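Local coordinates for flavin reductase (Uncultured bacterium, PDB 5CHO), which probably reduces flavin to supply the halogenase component of a bacterial two-component tryptophan halogenase, and binds flavin-adenine dinucleotide (FAD), at residues A[48-53]-A[60-65]; A[98-103]-A[142-147]. One frame throughout, in Å; residues are numbered along the deposited sequence.

How the contacts relate
Both contacts are antiparallel strand pairs in one sheet; strand 46-53 belongs to contact 1 and its neighbour, strand 95-100, to contact 2. Probable backbone hydrogen bonds tie these two strands together, among them Val-48 O to Leu-101 N at 2.8 Å. The centres of the two contacts are about 10 Å apart. Contact 1 lies almost at the centre of the chain, with every residue that touches across it buried, and segment 60-65 offers backbone polar groups to FAD, from the strand and the loop just after it. Contact 2 lies further out; it too is mostly buried, but it runs into loops where Gly-142 is exposed, and aromatic and aliphatic packing replaces flavin binding. Both reach the second subunit, contact 1 for example through Thr-49, contact 2 through Phe-147.

Contact 1. Residues A[48-53]-A[60-65]. With FAD (flavin-adenine dinucleotide), chain I.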
# COMPACT_ATOMS: atom_id res chain seq x y z
N VAL A 48 -2.76 -4.53 7.82
CA VAL A 48 -2.82 -3.43 8.78
C VAL A 48 -1.57 -3.43 9.64
O VAL A 48 -1.14 -4.48 10.12
CB VAL A 48 -4.05 -3.51 9.69
CG1 VAL A 48 -4.18 -2.23 10.50
CG2 VAL A 48 -5.31 -3.75 8.88
N THR A 49 -0.99 -2.25 9.84
CA THR A 49 0.17 -2.10 10.72
C THR A 49 -0.07 -1.13 11.87
O THR A 49 -1.04 -0.38 11.89
CB THR A 49 1.41 -1.58 9.97
OG1 THR A 49 1.29 -0.16 9.77
CG2 THR A 49 1.58 -2.25 8.62
N VAL A 50 0.84 -1.18 12.84
CA VAL A 50 0.97 -0.12 13.83
C VAL A 50 2.35 0.51 13.70
O VAL A 50 3.37 -0.16 13.86
CB VAL A 50 0.76 -0.64 15.26
CG1 VAL A 50 1.13 0.43 16.27
CG2 VAL A 50 -0.68 -1.07 15.45
N VAL A 51 2.35 1.80 13.39
CA VAL A 51 3.57 2.59 13.30
C VAL A 51 3.88 3.22 14.65
O VAL A 51 2.99 3.81 15.27
CB VAL A 51 3.43 3.68 12.22
CG1 VAL A 51 4.65 4.58 12.18
CG2 VAL A 51 3.17 3.03 10.86
N THR A 52 5.12 3.09 15.12
CA THR A 52 5.49 3.55 16.46
C THR A 52 6.81 4.32 16.48
O THR A 52 7.66 4.14 15.61
CB THR A 52 5.62 2.37 17.43
OG1 THR A 52 6.76 1.58 17.08
CG2 THR A 52 4.38 1.50 17.39
N VAL A 53 6.97 5.18 17.48
CA VAL A 53 8.27 5.78 17.78
C VAL A 53 8.61 5.51 19.25
O VAL A 53 7.72 5.27 20.06
CB VAL A 53 8.30 7.30 17.53
CG1 VAL A 53 7.99 7.61 16.08
CG2 VAL A 53 7.32 8.01 18.45
N ALA A 60 2.18 5.62 19.20
CA ALA A 60 1.80 4.63 18.20
C ALA A 60 0.54 5.07 17.48
O ALA A 60 -0.27 5.81 18.03
CB ALA A 60 1.61 3.27 18.85
N MET A 61 0.39 4.60 16.24
CA MET A 61 -0.79 4.87 15.44
C MET A 61 -0.99 3.73 14.44
O MET A 61 -0.04 3.06 14.04
CB MET A 61 -0.66 6.21 14.71
CG MET A 61 0.48 6.27 13.70
SD MET A 61 -0.01 6.11 11.98
CE MET A 61 -0.74 7.70 11.64
N THR A 62 -2.25 3.53 14.06
CA THR A 62 -2.60 2.47 13.13
C THR A 62 -2.50 2.99 11.70
O THR A 62 -3.01 4.06 11.37
CB THR A 62 -4.01 1.93 13.41
OG1 THR A 62 -4.03 1.27 14.68
CG2 THR A 62 -4.44 0.96 12.33
N ALA A 63 -1.82 2.22 10.85
CA ALA A 63 -1.60 2.61 9.46
C ALA A 63 -1.75 1.43 8.52
O ALA A 63 -1.26 0.34 8.81
CB ALA A 63 -0.23 3.24 9.30
N ASN A 64 -2.45 1.65 7.41
CA ASN A 64 -2.54 0.65 6.34
C ASN A 64 -1.92 1.16 5.04
O ASN A 64 -1.98 0.49 4.01
CB ASN A 64 -4.01 0.23 6.12
CG ASN A 64 -4.80 1.25 5.32
OD1 ASN A 64 -4.49 2.44 5.29
ND2 ASN A 64 -5.87 0.78 4.67
N SER A 65 -1.32 2.34 5.10
CA SER A 65 -0.67 2.93 3.94
C SER A 65 0.76 2.41 3.79
O SER A 65 1.53 2.90 2.96
CB SER A 65 -0.65 4.46 4.04
OG SER A 65 0.10 4.88 5.17
PA FAD I . -4.09 12.08 16.02
O1A FAD I . -3.46 13.07 16.96
O2A FAD I . -4.88 11.08 16.77
O5B FAD I . -5.07 12.84 14.99
C5B FAD I . -5.84 12.05 14.07
C4B FAD I . -6.96 12.92 13.40
O4B FAD I . -7.86 13.21 14.28
C3B FAD I . -6.37 14.25 12.93
O3B FAD I . -6.90 14.61 11.70
C2B FAD I . -6.76 15.26 14.00
O2B FAD I . -7.12 16.60 13.36
C1B FAD I . -7.82 14.79 14.57
N9A FAD I . -7.75 15.00 15.97
C8A FAD I . -7.37 14.11 16.92
N7A FAD I . -7.44 14.74 18.12
C5A FAD I . -7.87 16.01 17.91
C6A FAD I . -8.12 17.07 18.77
N6A FAD I . -8.03 17.23 20.21
N1A FAD I . -8.55 18.25 18.28
C2A FAD I . -8.74 18.41 16.93
N3A FAD I . -8.49 17.37 16.08
C4A FAD I . -8.06 16.17 16.57
N1 FAD I . -3.97 7.45 9.43
C2 FAD I . -2.87 7.98 8.62
O2 FAD I . -2.48 9.14 8.79
N3 FAD I . -2.25 7.14 7.61
C4 FAD I . -2.71 5.80 7.42
O4 FAD I . -2.21 5.14 6.62
C4X FAD I . -3.83 5.27 8.25
N5 FAD I . -4.31 3.94 8.08
C5X FAD I . -5.42 3.42 8.92
C6 FAD I . -5.90 2.08 8.74
C7 FAD I . -6.95 1.60 9.53
C7M FAD I . -7.21 0.13 9.08
C8 FAD I . -7.52 2.44 10.49
C8M FAD I . -8.68 1.79 11.31
C9 FAD I . -7.05 3.75 10.66
C9A FAD I . -6.00 4.25 9.87
N10 FAD I . -5.52 5.61 10.06
C10 FAD I . -4.44 6.11 9.24
C1' FAD I . -6.13 6.52 11.08
C2' FAD I . -5.17 6.72 12.26
O2' FAD I . -4.83 5.48 12.79
C3' FAD I . -5.87 7.56 13.30
O3' FAD I . -6.12 8.83 12.77
C4' FAD I . -5.00 7.70 14.56
O4' FAD I . -5.76 8.22 15.57
C5' FAD I . -3.82 8.65 14.28
O5' FAD I . -3.03 8.78 15.45
P FAD I . -2.13 10.11 15.65
O1P FAD I . -1.80 10.28 17.11
O2P FAD I . -0.84 10.01 14.82
O3P FAD I . -2.97 11.35 15.16
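Thr-49 meets Ala-63 through one shared acceptor. Ala-63 O accepts from Thr-49 N at 2.8 Å, nearly along the C=O axis, and also from Thr-49 OG1 at 2.8 Å, which comes from above the carbonyl plane. The hydroxyl gets there because it stands between its own backbone N and carbonyl carbon (chi1 78°). Ala-63 N answers to Thr-49 O, and Val-51 and Met-61 bond in both directions, which joins strands 49-53 and 60-63 as a beta hairpin. On the face of Thr-49, Ala-63 CB rests against Val-51 CG2 (3.7 Å); on the other, Ala-60 CB touches Thr-52 CG2 (3.6 Å) and Val-50 CG1.

Residues 61-65 turn to FAD. Thr-62 O accepts a hydrogen bond from FAD O2' (2.7 Å), Asn-64 N donates to FAD N5 at 3.0 Å, and Ser-65 N adds a weak bond to FAD O4. Met-61, bent at chi2 and chi3, sets its CE 3.6 Å from FAD O2.

Further out, Met-86 of helix 85-93 and Val-80 of strand 74-81 pack on Met-61, while Ala-109 O holds Thr-62 OG1. Phe-44 of the second subunit packs on Thr-49. The N-H of Asn-64 at N5, with a weak one from Ser-65 at O4, would probably draw electron density from the isoalloxazine, consistent with a flavin that probably accepts electrons during reduction.

Contact 2. Residues A[98-103]-A[142-147]; sequences VSVLAA and GALAWF
Val-98 and Phe-147 form a hydrogen-bonded antiparallel pair in the beta-barrel core expected of the flavin reductase-like domain, a member of the FMN-binding clan, joining strands 95-100 and 145-157. Val-98 N bonds Phe-147 O and Phe-147 N bonds Val-98 O, both at 2.9 Å, the second in the carbonyl plane. Phe-147 turns its CG beside the backbone N (chi1 -57°), which brings the ring edge alongside Val-100: Val-100 CG2 meets the ring at its edge, in plane, 4.0 Å from Phe-147 CE2. Phe-66 meets the same ring with planes about 35° apart, and Ile-40 of the second subunit also packs on Phe-147.

The opposite face holds Ser-99 and Trp-146, a non-hydrogen-bonded pair. Ser-99 OG approaches the indole obliquely, 3.7 Å from Trp-146 CD1, but Ser-99 OG accepts a hydrogen bond from Ala-140 N, and Trp-146 NE1 donates to Ala-140 O. One residue of strand 138-140 thus holds both polar groups, and His-173 makes an edge-to-face stack with the indole.

Beyond the paired strands, the chains stay joined as they pass into loops. Leu-144 crosses Val-100 at about a right angle, its CB 4.1 Å from Val-100 CG1. With chi2 -177° Leu-144 CD1 continues the extended chain and sits beside Leu-101 O, while the other branch, CD2, lies 3.9 Å from Ala-102 CB. At the root of this side chain, Leu-144 N donates to Val-100 O across 2.7 Å.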
# COMPACT_ATOMS: atom_id res chain seq x y z
N VAL A 98 7.48 -0.54 12.76
CA VAL A 98 6.28 -0.97 12.05
C VAL A 98 6.00 -2.42 12.40
O VAL A 98 6.89 -3.27 12.29
CB VAL A 98 6.45 -0.82 10.51
CG1 VAL A 98 5.21 -1.30 9.77
CG2 VAL A 98 6.79 0.62 10.14
N SER A 99 4.77 -2.71 12.83
CA SER A 99 4.36 -4.08 13.14
C SER A 99 3.18 -4.46 12.27
O SER A 99 2.16 -3.79 12.27
CB SER A 99 3.99 -4.23 14.62
OG SER A 99 4.98 -3.68 15.47
N VAL A 100 3.32 -5.57 11.55
CA VAL A 100 2.26 -6.04 10.67
C VAL A 100 1.34 -6.93 11.49
O VAL A 100 1.78 -7.91 12.09
CB VAL A 100 2.85 -6.80 9.46
CG1 VAL A 100 1.75 -7.39 8.60
CG2 VAL A 100 3.73 -5.87 8.64
N LEU A 101 0.05 -6.60 11.50
CA LEU A 101 -0.86 -7.19 12.47
C LEU A 101 -1.50 -8.48 12.02
O LEU A 101 -1.96 -8.62 10.89
CB LEU A 101 -1.95 -6.18 12.83
CG LEU A 101 -1.46 -4.90 13.52
CD1 LEU A 101 -2.64 -3.99 13.83
CD2 LEU A 101 -0.68 -5.23 14.80
N ALA A 102 -1.53 -9.44 12.95
CA ALA A 102 -2.26 -10.69 12.77
C ALA A 102 -3.76 -10.46 12.95
O ALA A 102 -4.18 -9.42 13.46
CB ALA A 102 -1.77 -11.73 13.75
N ALA A 103 -4.55 -11.45 12.54
CA ALA A 103 -6.01 -11.33 12.54
C ALA A 103 -6.60 -11.20 13.94
O ALA A 103 -7.66 -10.59 14.12
CB ALA A 103 -6.61 -12.52 11.81
N GLY A 142 3.25 -10.91 18.77
CA GLY A 142 2.20 -11.63 18.07
C GLY A 142 1.99 -11.14 16.65
O GLY A 142 1.16 -11.68 15.93
N ALA A 143 2.74 -10.11 16.26
CA ALA A 143 2.65 -9.57 14.91
C ALA A 143 3.20 -10.56 13.89
O ALA A 143 4.00 -11.42 14.22
CB ALA A 143 3.39 -8.24 14.81
N LEU A 144 2.75 -10.42 12.64
CA LEU A 144 3.26 -11.22 11.54
C LEU A 144 4.70 -10.85 11.19
O LEU A 144 5.46 -11.69 10.71
CB LEU A 144 2.36 -11.07 10.31
CG LEU A 144 0.91 -11.50 10.52
CD1 LEU A 144 0.12 -11.37 9.22
CD2 LEU A 144 0.81 -12.90 11.09
N ALA A 145 5.07 -9.59 11.43
CA ALA A 145 6.41 -9.11 11.11
C ALA A 145 6.76 -7.81 11.84
O ALA A 145 5.88 -7.05 12.22
CB ALA A 145 6.55 -8.92 9.61
N TRP A 146 8.06 -7.58 12.03
CA TRP A 146 8.57 -6.34 12.60
C TRP A 146 9.54 -5.63 11.66
O TRP A 146 10.30 -6.28 10.94
CB TRP A 146 9.29 -6.59 13.93
CG TRP A 146 8.42 -6.96 15.10
CD1 TRP A 146 7.07 -6.78 15.21
CD2 TRP A 146 8.85 -7.55 16.33
NE1 TRP A 146 6.63 -7.23 16.44
CE2 TRP A 146 7.71 -7.71 17.14
CE3 TRP A 146 10.09 -7.96 16.82
CZ2 TRP A 146 7.78 -8.26 18.42
CZ3 TRP A 146 10.15 -8.51 18.08
CH2 TRP A 146 9.01 -8.65 18.87
N PHE A 147 9.48 -4.30 11.65
CA PHE A 147 10.48 -3.49 10.96
C PHE A 147 10.92 -2.35 11.86
O PHE A 147 10.11 -1.79 12.60
CB PHE A 147 9.93 -2.88 9.66
CG PHE A 147 9.39 -3.87 8.67
CD1 PHE A 147 10.21 -4.41 7.68
CD2 PHE A 147 8.07 -4.28 8.74
CE1 PHE A 147 9.70 -5.33 6.77
CE2 PHE A 147 7.56 -5.18 7.83
CZ PHE A 147 8.38 -5.71 6.85